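Local coordinates for protein L-asparaginase I (Vibrio cholerae, PDB 2OCD) that probably hydrolyses L-asparagine to L-aspartate and ammonium, working as a cytoplasmic homotetramer of the asparaginase 1 family, at residues F150-L155 and F169-S174; S173-P178 and Q273-K278; P210-V215 and L232-A237; A237-T242 and I267-T272. All coordinates share one frame; numbering follows the deposited sequence.

Contact 1 of 4, residues F150-L155 and F169-S174; sequences FFNNRL and FSAFSS
Phe-151 and Asn-152 face Phe-172 and Ala-171 across backbones whose nearest CA atoms stay 6.4 to 6.5 Å apart, too far for strand pairing, so side chains bridge the gap. On one side a type I' turn from Phe-151 to Arg-154 closes the hairpin of strands 147-151 and 154-157; on the other runs strand 171-173. Asn-152 sits in the turn with CG beside its backbone N (chi1 -44°), which lays its amide along the strand. There the amide meets the main chain twice: Phe-172 N donates to OD1 at 3.0 Å, with an N-H...O angle of 162°, and ND2 gives a weak bond to Ser-170 O at 3.3 Å. Between the two bonds, Ala-171 CB lies 3.4 Å from Asn-152 ND2. The aromatic pair is T-shaped: the edge of Phe-172, at CD2 and CE2, points at one face of Phe-151, with centroids 5.1 Å apart and planes at 72°. At the edge of the Phe-151 ring, near its plane, lies Ser-170 O. Arg-154 bends at chi3 to bring NH1 2.7 Å from Phe-172 O. Phe-151 and Phe-172 also touch Thr-91, a predicted active-site and substrate-binding residue. The bond to Phe-172 N, aided by the weak one to Ser-170 O, would favour this rotation of the Asn-152 amide, and the paired rings form an apolar backing beside the probable active site.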
loop_
_atom_site.group_PDB
_atom_site.type_symbol
_atom_site.label_atom_id
_atom_site.label_comp_id
_atom_site.label_asym_id
_atom_site.label_seq_id
_atom_site.Cartn_x
_atom_site.Cartn_y
_atom_site.Cartn_z
ATOM N N PHE B 150 -8.118 -17.315 -9.746
ATOM C CA PHE B 150 -6.744 -17.008 -9.500
ATOM C C PHE B 150 -6.244 -15.927 -10.473
ATOM O O PHE B 150 -6.349 -16.096 -11.710
ATOM C CB PHE B 150 -5.934 -18.290 -9.568
ATOM C CG PHE B 150 -4.517 -18.119 -9.173
ATOM C CD1 PHE B 150 -4.178 -17.837 -7.859
ATOM C CD2 PHE B 150 -3.520 -18.258 -10.076
ATOM C CE1 PHE B 150 -2.845 -17.661 -7.473
ATOM C CE2 PHE B 150 -2.200 -18.083 -9.678
ATOM C CZ PHE B 150 -1.879 -17.777 -8.391
ATOM N N PHE B 151 -5.760 -14.812 -9.911
ATOM C CA PHE B 151 -5.181 -13.717 -10.692
ATOM C C PHE B 151 -4.370 -12.797 -9.780
ATOM O O PHE B 151 -4.632 -12.742 -8.562
ATOM C CB PHE B 151 -6.275 -12.922 -11.409
ATOM C CG PHE B 151 -5.962 -12.568 -12.858
ATOM C CD1 PHE B 151 -6.174 -13.491 -13.870
ATOM C CD2 PHE B 151 -5.525 -11.291 -13.202
ATOM C CE1 PHE B 151 -5.930 -13.154 -15.210
ATOM C CE2 PHE B 151 -5.285 -10.915 -14.525
ATOM C CZ PHE B 151 -5.491 -11.841 -15.538
ATOM N N ASN B 152 -3.406 -12.082 -10.362
ATOM C CA ASN B 152 -2.543 -11.186 -9.590
ATOM C C ASN B 152 -1.996 -11.916 -8.354
ATOM O O ASN B 152 -2.081 -11.402 -7.267
ATOM C CB ASN B 152 -3.309 -9.910 -9.138
ATOM C CG ASN B 152 -4.196 -9.280 -10.263
ATOM O OD1 ASN B 152 -5.430 -9.488 -10.307
ATOM N ND2 ASN B 152 -3.574 -8.509 -11.159
ATOM N N ASN B 153 -1.541 -13.160 -8.488
ATOM C CA ASN B 153 -0.940 -13.904 -7.369
ATOM C C ASN B 153 -1.827 -14.162 -6.149
ATOM O O ASN B 153 -1.348 -14.460 -5.045
ATOM C CB ASN B 153 0.346 -13.233 -6.901
ATOM C CG ASN B 153 1.345 -13.083 -7.998
ATOM O OD1 ASN B 153 1.636 -14.030 -8.731
ATOM N ND2 ASN B 153 1.877 -11.883 -8.138
ATOM N N ARG B 154 -3.124 -14.090 -6.336
ATOM C CA ARG B 154 -4.030 -14.353 -5.220
ATOM C C ARG B 154 -5.228 -15.199 -5.645
ATOM O O ARG B 154 -5.662 -15.144 -6.792
ATOM C CB ARG B 154 -4.447 -13.059 -4.567
ATOM C CG ARG B 154 -5.465 -12.235 -5.312
ATOM C CD ARG B 154 -5.776 -10.899 -4.567
ATOM N NE ARG B 154 -4.735 -9.901 -4.864
ATOM C CZ ARG B 154 -4.786 -8.982 -5.838
ATOM N NH1 ARG B 154 -5.843 -8.847 -6.614
ATOM N NH2 ARG B 154 -3.758 -8.190 -6.021
ATOM N N LEU B 155 -5.693 -16.046 -4.741
ATOM C CA LEU B 155 -6.806 -16.894 -5.025
ATOM C C LEU B 155 -7.977 -16.338 -4.289
ATOM O O LEU B 155 -7.943 -16.256 -3.065
ATOM C CB LEU B 155 -6.535 -18.292 -4.498
ATOM C CG LEU B 155 -7.654 -19.285 -4.815
ATOM C CD1 LEU B 155 -7.642 -19.585 -6.323
ATOM C CD2 LEU B 155 -7.538 -20.574 -3.943
ATOM N N PHE B 169 -2.857 -2.890 -16.962
ATOM C CA PHE B 169 -2.803 -3.549 -15.666
ATOM C C PHE B 169 -4.173 -4.084 -15.235
ATOM O O PHE B 169 -4.794 -3.559 -14.321
ATOM C CB PHE B 169 -2.238 -2.568 -14.627
ATOM C CG PHE B 169 -2.231 -3.112 -13.211
ATOM C CD1 PHE B 169 -1.810 -4.429 -12.955
ATOM C CD2 PHE B 169 -2.663 -2.310 -12.134
ATOM C CE1 PHE B 169 -1.817 -4.941 -11.642
ATOM C CE2 PHE B 169 -2.669 -2.803 -10.826
ATOM C CZ PHE B 169 -2.246 -4.127 -10.575
ATOM N N SER B 170 -4.635 -5.135 -15.890
ATOM C CA SER B 170 -5.905 -5.760 -15.542
ATOM C C SER B 170 -5.824 -6.648 -14.278
ATOM O O SER B 170 -4.797 -7.251 -13.998
ATOM C CB SER B 170 -6.440 -6.545 -16.743
ATOM O OG SER B 170 -7.004 -7.764 -16.337
ATOM N N ALA B 171 -6.915 -6.727 -13.523
ATOM C CA ALA B 171 -6.850 -7.274 -12.194
ATOM C C ALA B 171 -8.214 -7.623 -11.598
ATOM O O ALA B 171 -9.240 -7.093 -11.999
ATOM C CB ALA B 171 -6.149 -6.287 -11.298
ATOM N N PHE B 172 -8.210 -8.494 -10.605
ATOM C CA PHE B 172 -9.436 -8.860 -9.899
ATOM C C PHE B 172 -9.264 -8.689 -8.387
ATOM O O PHE B 172 -8.245 -9.076 -7.852
ATOM C CB PHE B 172 -9.799 -10.306 -10.157
ATOM C CG PHE B 172 -10.156 -10.598 -11.575
ATOM C CD1 PHE B 172 -11.480 -10.680 -11.971
ATOM C CD2 PHE B 172 -9.169 -10.831 -12.519
ATOM C CE1 PHE B 172 -11.821 -10.950 -13.282
ATOM C CE2 PHE B 172 -9.490 -11.090 -13.822
ATOM C CZ PHE B 172 -10.829 -11.142 -14.213
ATOM N N SER B 173 -10.294 -8.171 -7.718
ATOM C CA SER B 173 -10.377 -8.129 -6.235
ATOM C C SER B 173 -11.675 -8.739 -5.704
ATOM O O SER B 173 -12.686 -8.853 -6.439
ATOM C CB SER B 173 -10.390 -6.696 -5.775
ATOM O OG SER B 173 -11.384 -6.071 -6.543
ATOM N N SER B 174 -11.637 -9.128 -4.427
ATOM C CA SER B 174 -12.821 -9.444 -3.698
ATOM C C SER B 174 -12.921 -8.406 -2.640
ATOM O O SER B 174 -12.372 -8.544 -1.590
ATOM C CB SER B 174 -12.801 -10.877 -3.115
ATOM O OG SER B 174 -11.532 -11.368 -2.788
#

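Contact 2 of 4, residues S173-P178 and Q273-K278; sequences SSPNLP and QCLAGK
Asn-176 leads the contact with Ala-276 and Gly-277, and its side chain can be followed outward from the type I turn of Ser-174 to Leu-177. CB points toward segment 273-278, and CG stands beside the backbone N (chi1 -71°), 3.6 Å from Gly-277 N. OD1 does the binding: it accepts Gly-277 N at 2.8 Å, with an almost straight N-H...O angle of 173°. The donor lies in the carbonyl plane, and the C=O...N angle of 126° suits a lone pair. The same oxygen lies 3.5 Å from Ala-276 CA. The other branch, ND2, turns to a weak hydrogen bond with Asp-300 O, so both ends of the amide have a polar partner. Next to it, the Pro-175 ring packs by its CB on Ala-276, with the two CB atoms 4.1 Å apart, and by its CG on Leu-275 CD1 at 3.8 Å. These last two side chains cross at about a right angle. The turn itself is braced by Ser-174 OG, which donates to Leu-177 O at 2.9 Å. Ala-276 and Gly-277 also join a parallel beta ladder with a strand of a second subunit, whose His-165 packs on Ala-276. A type I turn thus packs on the short, weakly bonded strand at about 276-277, joining the N-terminal and C-terminal regions of an asparaginase beside a sheet that continues across a subunit interface of the homotetramer.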
loop_
_atom_site.group_PDB
_atom_site.type_symbol
_atom_site.label_atom_id
_atom_site.label_comp_id
_atom_site.label_asym_id
_atom_site.label_seq_id
_atom_site.Cartn_x
_atom_site.Cartn_y
_atom_site.Cartn_z
ATOM N N SER B 173 -10.294 -8.171 -7.718
ATOM C CA SER B 173 -10.377 -8.129 -6.235
ATOM C C SER B 173 -11.675 -8.739 -5.704
ATOM O O SER B 173 -12.686 -8.853 -6.439
ATOM C CB SER B 173 -10.390 -6.696 -5.775
ATOM O OG SER B 173 -11.384 -6.071 -6.543
ATOM N N SER B 174 -11.637 -9.128 -4.427
ATOM C CA SER B 174 -12.821 -9.444 -3.698
ATOM C C SER B 174 -12.921 -8.406 -2.640
ATOM O O SER B 174 -12.372 -8.544 -1.590
ATOM C CB SER B 174 -12.801 -10.877 -3.115
ATOM O OG SER B 174 -11.532 -11.368 -2.788
ATOM N N PRO B 175 -13.637 -7.335 -2.912
ATOM C CA PRO B 175 -13.530 -6.182 -1.999
ATOM C C PRO B 175 -14.010 -6.464 -0.588
ATOM O O PRO B 175 -13.508 -5.869 0.362
ATOM C CB PRO B 175 -14.456 -5.129 -2.642
ATOM C CG PRO B 175 -14.701 -5.630 -4.039
ATOM C CD PRO B 175 -14.608 -7.106 -3.995
ATOM N N ASN B 176 -14.978 -7.366 -0.478
ATOM C CA ASN B 176 -15.673 -7.669 0.763
ATOM C C ASN B 176 -15.249 -9.007 1.452
ATOM O O ASN B 176 -15.796 -9.363 2.494
ATOM C CB ASN B 176 -17.192 -7.628 0.472
ATOM C CG ASN B 176 -17.717 -6.196 0.214
ATOM O OD1 ASN B 176 -17.394 -5.268 0.954
ATOM N ND2 ASN B 176 -18.549 -6.032 -0.800
ATOM N N LEU B 177 -14.273 -9.724 0.880
ATOM C CA LEU B 177 -13.716 -10.938 1.470
ATOM C C LEU B 177 -12.206 -10.961 1.207
ATOM O O LEU B 177 -11.780 -10.759 0.087
ATOM C CB LEU B 177 -14.378 -12.175 0.858
ATOM C CG LEU B 177 -14.528 -13.547 1.575
ATOM C CD1 LEU B 177 -13.477 -14.546 1.129
ATOM C CD2 LEU B 177 -14.585 -13.386 3.118
ATOM N N PRO B 178 -11.380 -11.166 2.238
ATOM C CA PRO B 178 -9.951 -11.319 1.945
ATOM C C PRO B 178 -9.692 -12.528 1.109
ATOM O O PRO B 178 -10.431 -13.483 1.220
ATOM C CB PRO B 178 -9.327 -11.552 3.313
ATOM C CG PRO B 178 -10.292 -10.935 4.285
ATOM C CD PRO B 178 -11.651 -11.220 3.691
ATOM N N GLN B 273 -24.205 0.528 -4.745
ATOM C CA GLN B 273 -23.331 0.945 -5.846
ATOM C C GLN B 273 -21.896 1.273 -5.350
ATOM O O GLN B 273 -20.983 1.317 -6.143
ATOM C CB GLN B 273 -23.961 2.024 -6.759
ATOM C CG GLN B 273 -24.197 3.405 -6.181
ATOM C CD GLN B 273 -25.188 4.302 -7.022
ATOM O OE1 GLN B 273 -26.346 3.929 -7.294
ATOM N NE2 GLN B 273 -24.725 5.491 -7.386
ATOM N N CYS B 274 -21.672 1.400 -4.040
ATOM C CA CYS B 274 -20.282 1.409 -3.483
ATOM C C CYS B 274 -19.481 0.123 -3.707
ATOM O O CYS B 274 -20.071 -0.949 -3.800
ATOM C CB CYS B 274 -20.344 1.619 -2.000
ATOM S SG CYS B 274 -20.899 3.216 -1.679
ATOM N N LEU B 275 -18.157 0.212 -3.766
ATOM C CA LEU B 275 -17.371 -0.955 -4.122
ATOM C C LEU B 275 -17.295 -1.885 -2.901
ATOM O O LEU B 275 -18.050 -2.836 -2.793
ATOM C CB LEU B 275 -16.005 -0.545 -4.677
ATOM C CG LEU B 275 -15.000 -1.676 -4.919
ATOM C CD1 LEU B 275 -15.492 -2.537 -6.105
ATOM C CD2 LEU B 275 -13.569 -1.128 -5.102
ATOM N N ALA B 276 -16.431 -1.608 -1.944
ATOM C CA ALA B 276 -16.472 -2.367 -0.696
ATOM C C ALA B 276 -17.697 -1.842 0.035
ATOM O O ALA B 276 -18.051 -0.671 -0.123
ATOM C CB ALA B 276 -15.222 -2.129 0.116
ATOM N N GLY B 277 -18.362 -2.683 0.809
ATOM C CA GLY B 277 -19.500 -2.203 1.577
ATOM C C GLY B 277 -20.766 -3.025 1.456
ATOM O O GLY B 277 -20.954 -3.769 0.488
ATOM N N LYS B 278 -21.638 -2.844 2.447
ATOM C CA LYS B 278 -22.703 -3.783 2.704
ATOM C C LYS B 278 -24.048 -3.087 2.953
ATOM O O LYS B 278 -24.158 -2.203 3.799
ATOM C CB LYS B 278 -22.308 -4.623 3.905
ATOM C CG LYS B 278 -23.167 -5.820 4.068
ATOM C CD LYS B 278 -23.332 -6.251 5.523
ATOM C CE LYS B 278 -22.322 -7.271 5.958
ATOM N NZ LYS B 278 -23.013 -8.385 6.732
#

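Contact 3 of 4, residues P210-V215 and L232-A237; sequences PQPIGV and LQPVNA
Gln-211 and Asn-236 meet amide to amide, their chains crossing at about a right angle while the flat groups lie nearly coplanar, 13° apart. Asn-236 ND2 donates to Gln-211 OE1 in the plane of both amides; the modelled separation of 2.5 Å is short, and at this resolution should not be read as unusual strength. Two torsions bring the groups together: Gln-211 folds at chi2 (-70°), and Asn-236 places CG between its backbone N and carbonyl carbon (chi1 61°). Pro-212 lies across the Asn-236 side chain, again at roughly a right angle, with its CD 3.6 Å from Asn-236 OD1. The CB-CG edge of that ring meets Pro-234, which follows a cis peptide bond: Pro-212 CB lies 3.9 Å from Pro-234 CG. Pro-212 is also the centre of an inverse gamma turn, and its carbonyl accepts Asn-236 N at 3.0 Å. Val-235 straddles the same oxygen, with CG1 and CG2 each 3.6 Å from Pro-212 O. Gly-214 N donates to Ala-237 O at 2.7 Å at the parallel bridge of Ile-213 with Ala-237; beside it Ile-213 CG1 packs on Ala-237 CB at 4.1 Å. The contact thus starts the pairing of strands 213-217 and 237-242. Helix 303-315 covers Ile-213 and Ala-237 through Leu-307 and Leu-314, while Val-226 of a second subunit packs on Pro-212 and Val-235.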
loop_
_atom_site.group_PDB
_atom_site.type_symbol
_atom_site.label_atom_id
_atom_site.label_comp_id
_atom_site.label_asym_id
_atom_site.label_seq_id
_atom_site.Cartn_x
_atom_site.Cartn_y
_atom_site.Cartn_z
ATOM N N PRO B 210 -31.154 -18.586 -19.021
ATOM C CA PRO B 210 -31.192 -17.130 -19.019
ATOM C C PRO B 210 -32.440 -16.608 -18.386
ATOM O O PRO B 210 -33.485 -17.193 -18.558
ATOM C CB PRO B 210 -31.215 -16.766 -20.509
ATOM C CG PRO B 210 -30.670 -17.964 -21.221
ATOM C CD PRO B 210 -31.155 -19.112 -20.403
ATOM N N GLN B 211 -32.335 -15.492 -17.695
ATOM C CA GLN B 211 -33.459 -14.918 -16.999
ATOM C C GLN B 211 -33.455 -13.454 -17.306
ATOM O O GLN B 211 -32.388 -12.841 -17.331
ATOM C CB GLN B 211 -33.334 -15.090 -15.487
ATOM C CG GLN B 211 -33.227 -16.531 -15.022
ATOM C CD GLN B 211 -34.528 -17.308 -15.191
ATOM O OE1 GLN B 211 -35.640 -16.720 -15.155
ATOM N NE2 GLN B 211 -34.407 -18.622 -15.402
ATOM N N PRO B 212 -34.651 -12.888 -17.544
ATOM C CA PRO B 212 -34.797 -11.481 -17.826
ATOM C C PRO B 212 -34.673 -10.674 -16.532
ATOM O O PRO B 212 -35.667 -10.315 -15.933
ATOM C CB PRO B 212 -36.195 -11.402 -18.443
ATOM C CG PRO B 212 -36.950 -12.520 -17.770
ATOM C CD PRO B 212 -35.951 -13.594 -17.576
ATOM N N ILE B 213 -33.433 -10.419 -16.120
ATOM C CA ILE B 213 -33.136 -9.711 -14.895
ATOM C C ILE B 213 -32.849 -8.276 -15.266
ATOM O O ILE B 213 -31.963 -8.020 -16.065
ATOM C CB ILE B 213 -31.911 -10.344 -14.205
ATOM C CG1 ILE B 213 -32.233 -11.799 -13.812
ATOM C CG2 ILE B 213 -31.486 -9.555 -12.955
ATOM C CD1 ILE B 213 -31.011 -12.622 -13.440
ATOM N N GLY B 214 -33.602 -7.344 -14.693
ATOM C CA GLY B 214 -33.313 -5.913 -14.838
ATOM C C GLY B 214 -32.297 -5.454 -13.818
ATOM O O GLY B 214 -32.193 -6.031 -12.746
ATOM N N VAL B 215 -31.519 -4.430 -14.154
ATOM C CA VAL B 215 -30.539 -3.867 -13.232
ATOM C C VAL B 215 -30.600 -2.336 -13.211
ATOM O O VAL B 215 -30.231 -1.722 -14.199
ATOM C CB VAL B 215 -29.145 -4.299 -13.664
ATOM C CG1 VAL B 215 -28.084 -3.792 -12.669
ATOM C CG2 VAL B 215 -29.101 -5.792 -13.820
ATOM N N LEU B 232 -40.998 -3.739 -17.147
ATOM C CA LEU B 232 -41.929 -4.341 -18.082
ATOM C C LEU B 232 -41.584 -5.797 -18.310
ATOM O O LEU B 232 -40.429 -6.216 -18.140
ATOM C CB LEU B 232 -41.975 -3.607 -19.418
ATOM C CG LEU B 232 -42.847 -2.361 -19.430
ATOM C CD1 LEU B 232 -42.827 -1.653 -20.814
ATOM C CD2 LEU B 232 -44.267 -2.729 -18.997
ATOM N N GLN B 233 -42.612 -6.557 -18.711
ATOM C CA GLN B 233 -42.464 -7.983 -18.925
ATOM C C GLN B 233 -41.520 -8.054 -20.098
ATOM O O GLN B 233 -41.546 -7.181 -20.973
ATOM C CB GLN B 233 -43.777 -8.680 -19.228
ATOM C CG GLN B 233 -44.986 -8.205 -18.392
ATOM C CD GLN B 233 -45.422 -9.173 -17.287
ATOM O OE1 GLN B 233 -44.645 -10.055 -16.843
ATOM N NE2 GLN B 233 -46.694 -9.009 -16.832
ATOM N N PRO B 234 -40.660 -9.078 -20.103
ATOM C CA PRO B 234 -40.682 -10.302 -19.268
ATOM C C PRO B 234 -39.927 -10.286 -17.920
ATOM O O PRO B 234 -39.781 -11.320 -17.260
ATOM C CB PRO B 234 -40.010 -11.322 -20.194
ATOM C CG PRO B 234 -38.996 -10.469 -20.926
ATOM C CD PRO B 234 -39.528 -9.080 -21.033
ATOM N N VAL B 235 -39.460 -9.141 -17.489
ATOM C CA VAL B 235 -38.537 -9.154 -16.369
ATOM C C VAL B 235 -39.065 -9.914 -15.159
ATOM O O VAL B 235 -40.137 -9.636 -14.658
ATOM C CB VAL B 235 -38.141 -7.733 -16.027
ATOM C CG1 VAL B 235 -37.656 -7.650 -14.585
ATOM C CG2 VAL B 235 -37.091 -7.257 -17.069
ATOM N N ASN B 236 -38.333 -10.911 -14.698
ATOM C CA ASN B 236 -38.760 -11.628 -13.487
ATOM C C ASN B 236 -37.919 -11.286 -12.225
ATOM O O ASN B 236 -38.275 -11.721 -11.106
ATOM C CB ASN B 236 -38.746 -13.137 -13.724
ATOM C CG ASN B 236 -37.363 -13.663 -14.082
ATOM O OD1 ASN B 236 -36.357 -12.916 -14.035
ATOM N ND2 ASN B 236 -37.293 -14.946 -14.452
ATOM N N ALA B 237 -36.812 -10.551 -12.399
ATOM C CA ALA B 237 -35.988 -10.098 -11.274
ATOM C C ALA B 237 -35.321 -8.765 -11.600
ATOM O O ALA B 237 -35.265 -8.347 -12.762
ATOM C CB ALA B 237 -34.944 -11.145 -10.855
#

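Contact 4 of 4, residues A237-T242 and I267-T272; sequences AMILLT and IVVNLT
Met-238 and Val-269 begin a run of backbone bonds between two parallel strands whose axes approach to 4.6 Å at an angle of 32°. Val-269 N donates to Met-238 O at 2.9 Å, and Val-269 O in turn accepts Leu-240 N at 2.8 Å. Leu-240 O then takes Leu-271 N, and Leu-271 O takes Thr-242 N, so Val-269 and Leu-271 each use both N and O on strand 237-242. This is a beta-alpha-beta crossover, with helix 252-263 linking two neighbouring strands of a four-stranded parallel sheet. One polar side-chain pair joins the two strands: Thr-242 OG1 donates to Asn-270 OD1 at 2.7 Å, in the carbonyl plane and on a lone pair. Thr-242 can reach because OG1 stands between its backbone N and carbonyl carbon (chi1 63°). Asn-270 ND2 bonds to Gly-246 O, leaving its amide held at both ends, while Thr-272 OG1 bonds to Gly-244 O. Apolar side chains pack on the Ala-237, Ile-239, Val-269 and Leu-271 face, where Ile-239 CG1 lies alongside Val-269 CG1 at 3.5 Å and Ile-239 CG2 meets Leu-271 CG at 3.8 Å. The face that carries the polar Asn-270 also has selenomethionine Met-238 and Val-268 side by side, CG to CG1 at 4.0 Å.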
loop_
_atom_site.group_PDB
_atom_site.type_symbol
_atom_site.label_atom_id
_atom_site.label_comp_id
_atom_site.label_asym_id
_atom_site.label_seq_id
_atom_site.Cartn_x
_atom_site.Cartn_y
_atom_site.Cartn_z
ATOM N N ALA B 237 -36.812 -10.551 -12.399
ATOM C CA ALA B 237 -35.988 -10.098 -11.274
ATOM C C ALA B 237 -35.321 -8.765 -11.600
ATOM O O ALA B 237 -35.265 -8.347 -12.762
ATOM C CB ALA B 237 -34.944 -11.145 -10.855
HETATM N N MSE B 238 -34.821 -8.118 -10.546
HETATM C CA MSE B 238 -34.464 -6.718 -10.560
HETATM C C MSE B 238 -33.428 -6.432 -9.474
HETATM O O MSE B 238 -33.704 -6.518 -8.272
HETATM C CB MSE B 238 -35.745 -5.928 -10.290
HETATM C CG MSE B 238 -35.604 -4.476 -9.768
HETATM SE SE MSE B 238 -35.132 -3.276 -11.196
HETATM C CE MSE B 238 -35.940 -4.245 -12.735
ATOM N N ILE B 239 -32.238 -6.077 -9.896
ATOM C CA ILE B 239 -31.187 -5.641 -8.981
ATOM C C ILE B 239 -31.160 -4.098 -8.905
ATOM O O ILE B 239 -31.036 -3.404 -9.889
ATOM C CB ILE B 239 -29.794 -6.195 -9.398
ATOM C CG1 ILE B 239 -29.834 -7.720 -9.444
ATOM C CG2 ILE B 239 -28.691 -5.741 -8.430
ATOM C CD1 ILE B 239 -28.548 -8.319 -10.033
ATOM N N LEU B 240 -31.245 -3.596 -7.685
ATOM C CA LEU B 240 -31.298 -2.182 -7.423
ATOM C C LEU B 240 -29.990 -1.761 -6.828
ATOM O O LEU B 240 -29.715 -2.178 -5.738
ATOM C CB LEU B 240 -32.373 -1.977 -6.411
ATOM C CG LEU B 240 -33.298 -0.811 -6.537
ATOM C CD1 LEU B 240 -34.028 -0.878 -7.882
ATOM C CD2 LEU B 240 -34.220 -0.984 -5.300
ATOM N N LEU B 241 -29.178 -0.977 -7.559
ATOM C CA LEU B 241 -27.887 -0.511 -7.069
ATOM C C LEU B 241 -28.162 0.856 -6.414
ATOM O O LEU B 241 -28.472 1.858 -7.084
ATOM C CB LEU B 241 -26.839 -0.441 -8.200
ATOM C CG LEU B 241 -26.676 -1.636 -9.178
ATOM C CD1 LEU B 241 -26.012 -1.301 -10.547
ATOM C CD2 LEU B 241 -25.940 -2.837 -8.535
ATOM N N THR B 242 -28.088 0.893 -5.091
ATOM C CA THR B 242 -28.464 2.085 -4.335
ATOM C C THR B 242 -27.221 2.745 -3.732
ATOM O O THR B 242 -26.110 2.204 -3.867
ATOM C CB THR B 242 -29.465 1.744 -3.232
ATOM O OG1 THR B 242 -28.856 0.850 -2.307
ATOM C CG2 THR B 242 -30.776 1.101 -3.809
ATOM N N ILE B 267 -38.745 -10.479 -8.145
ATOM C CA ILE B 267 -37.799 -10.336 -7.020
ATOM C C ILE B 267 -36.972 -9.046 -7.152
ATOM O O ILE B 267 -36.542 -8.666 -8.245
ATOM C CB ILE B 267 -36.904 -11.579 -6.864
ATOM C CG1 ILE B 267 -37.643 -12.651 -6.061
ATOM C CG2 ILE B 267 -35.672 -11.221 -6.140
ATOM C CD1 ILE B 267 -37.353 -14.011 -6.531
ATOM N N VAL B 268 -36.793 -8.359 -6.033
ATOM C CA VAL B 268 -36.218 -7.058 -6.045
ATOM C C VAL B 268 -35.150 -7.009 -4.942
ATOM O O VAL B 268 -35.454 -7.034 -3.739
ATOM C CB VAL B 268 -37.302 -5.971 -5.911
ATOM C CG1 VAL B 268 -36.652 -4.544 -5.928
ATOM C CG2 VAL B 268 -38.358 -6.096 -7.045
ATOM N N VAL B 269 -33.889 -6.984 -5.369
ATOM C CA VAL B 269 -32.777 -7.155 -4.465
ATOM C C VAL B 269 -32.023 -5.853 -4.460
ATOM O O VAL B 269 -31.830 -5.226 -5.503
ATOM C CB VAL B 269 -31.862 -8.328 -4.905
ATOM C CG1 VAL B 269 -31.325 -8.111 -6.290
ATOM C CG2 VAL B 269 -30.697 -8.588 -3.884
ATOM N N ASN B 270 -31.642 -5.431 -3.266
ATOM C CA ASN B 270 -31.002 -4.167 -3.100
ATOM C C ASN B 270 -29.497 -4.381 -2.860
ATOM O O ASN B 270 -29.152 -4.900 -1.823
ATOM C CB ASN B 270 -31.695 -3.435 -1.930
ATOM C CG ASN B 270 -31.000 -2.123 -1.533
ATOM O OD1 ASN B 270 -30.122 -1.581 -2.281
ATOM N ND2 ASN B 270 -31.371 -1.611 -0.361
ATOM N N LEU B 271 -28.632 -4.020 -3.817
ATOM C CA LEU B 271 -27.178 -3.998 -3.598
ATOM C C LEU B 271 -26.649 -2.574 -3.533
ATOM O O LEU B 271 -27.249 -1.684 -4.082
ATOM C CB LEU B 271 -26.436 -4.615 -4.744
ATOM C CG LEU B 271 -26.637 -6.041 -5.212
ATOM C CD1 LEU B 271 -25.477 -6.332 -6.165
ATOM C CD2 LEU B 271 -26.627 -7.034 -4.065
ATOM N N THR B 272 -25.501 -2.349 -2.913
ATOM C CA THR B 272 -24.894 -1.008 -2.922
ATOM C C THR B 272 -24.120 -0.699 -4.234
ATOM O O THR B 272 -23.473 -1.569 -4.790
ATOM C CB THR B 272 -23.978 -0.816 -1.674
ATOM O OG1 THR B 272 -23.607 0.567 -1.545
ATOM C CG2 THR B 272 -22.722 -1.733 -1.735
#

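From the N terminus, contact 1 comes first and closes a short loop of 13 residues between the hairpin at 150-155 and strand 171-173. Contact 2 begins on residues 173-174, where contact 1 ends, and spans 94 residues to reach 273-278, joining the N-terminal and C-terminal regions of the chain. Contacts 3 and 4 both fall within that long span, one after the other: contact 3 closes round helix 224-231 and contact 4 round helix 252-263. They share Ala-237 and build adjacent strand pairs of one parallel sheet. Contact 4 then passes directly into contact 2, where Gln-273 N probably bonds to Thr-242 O. Contacts 1 and 3 lie farthest apart, their centres about 31 Å from each other.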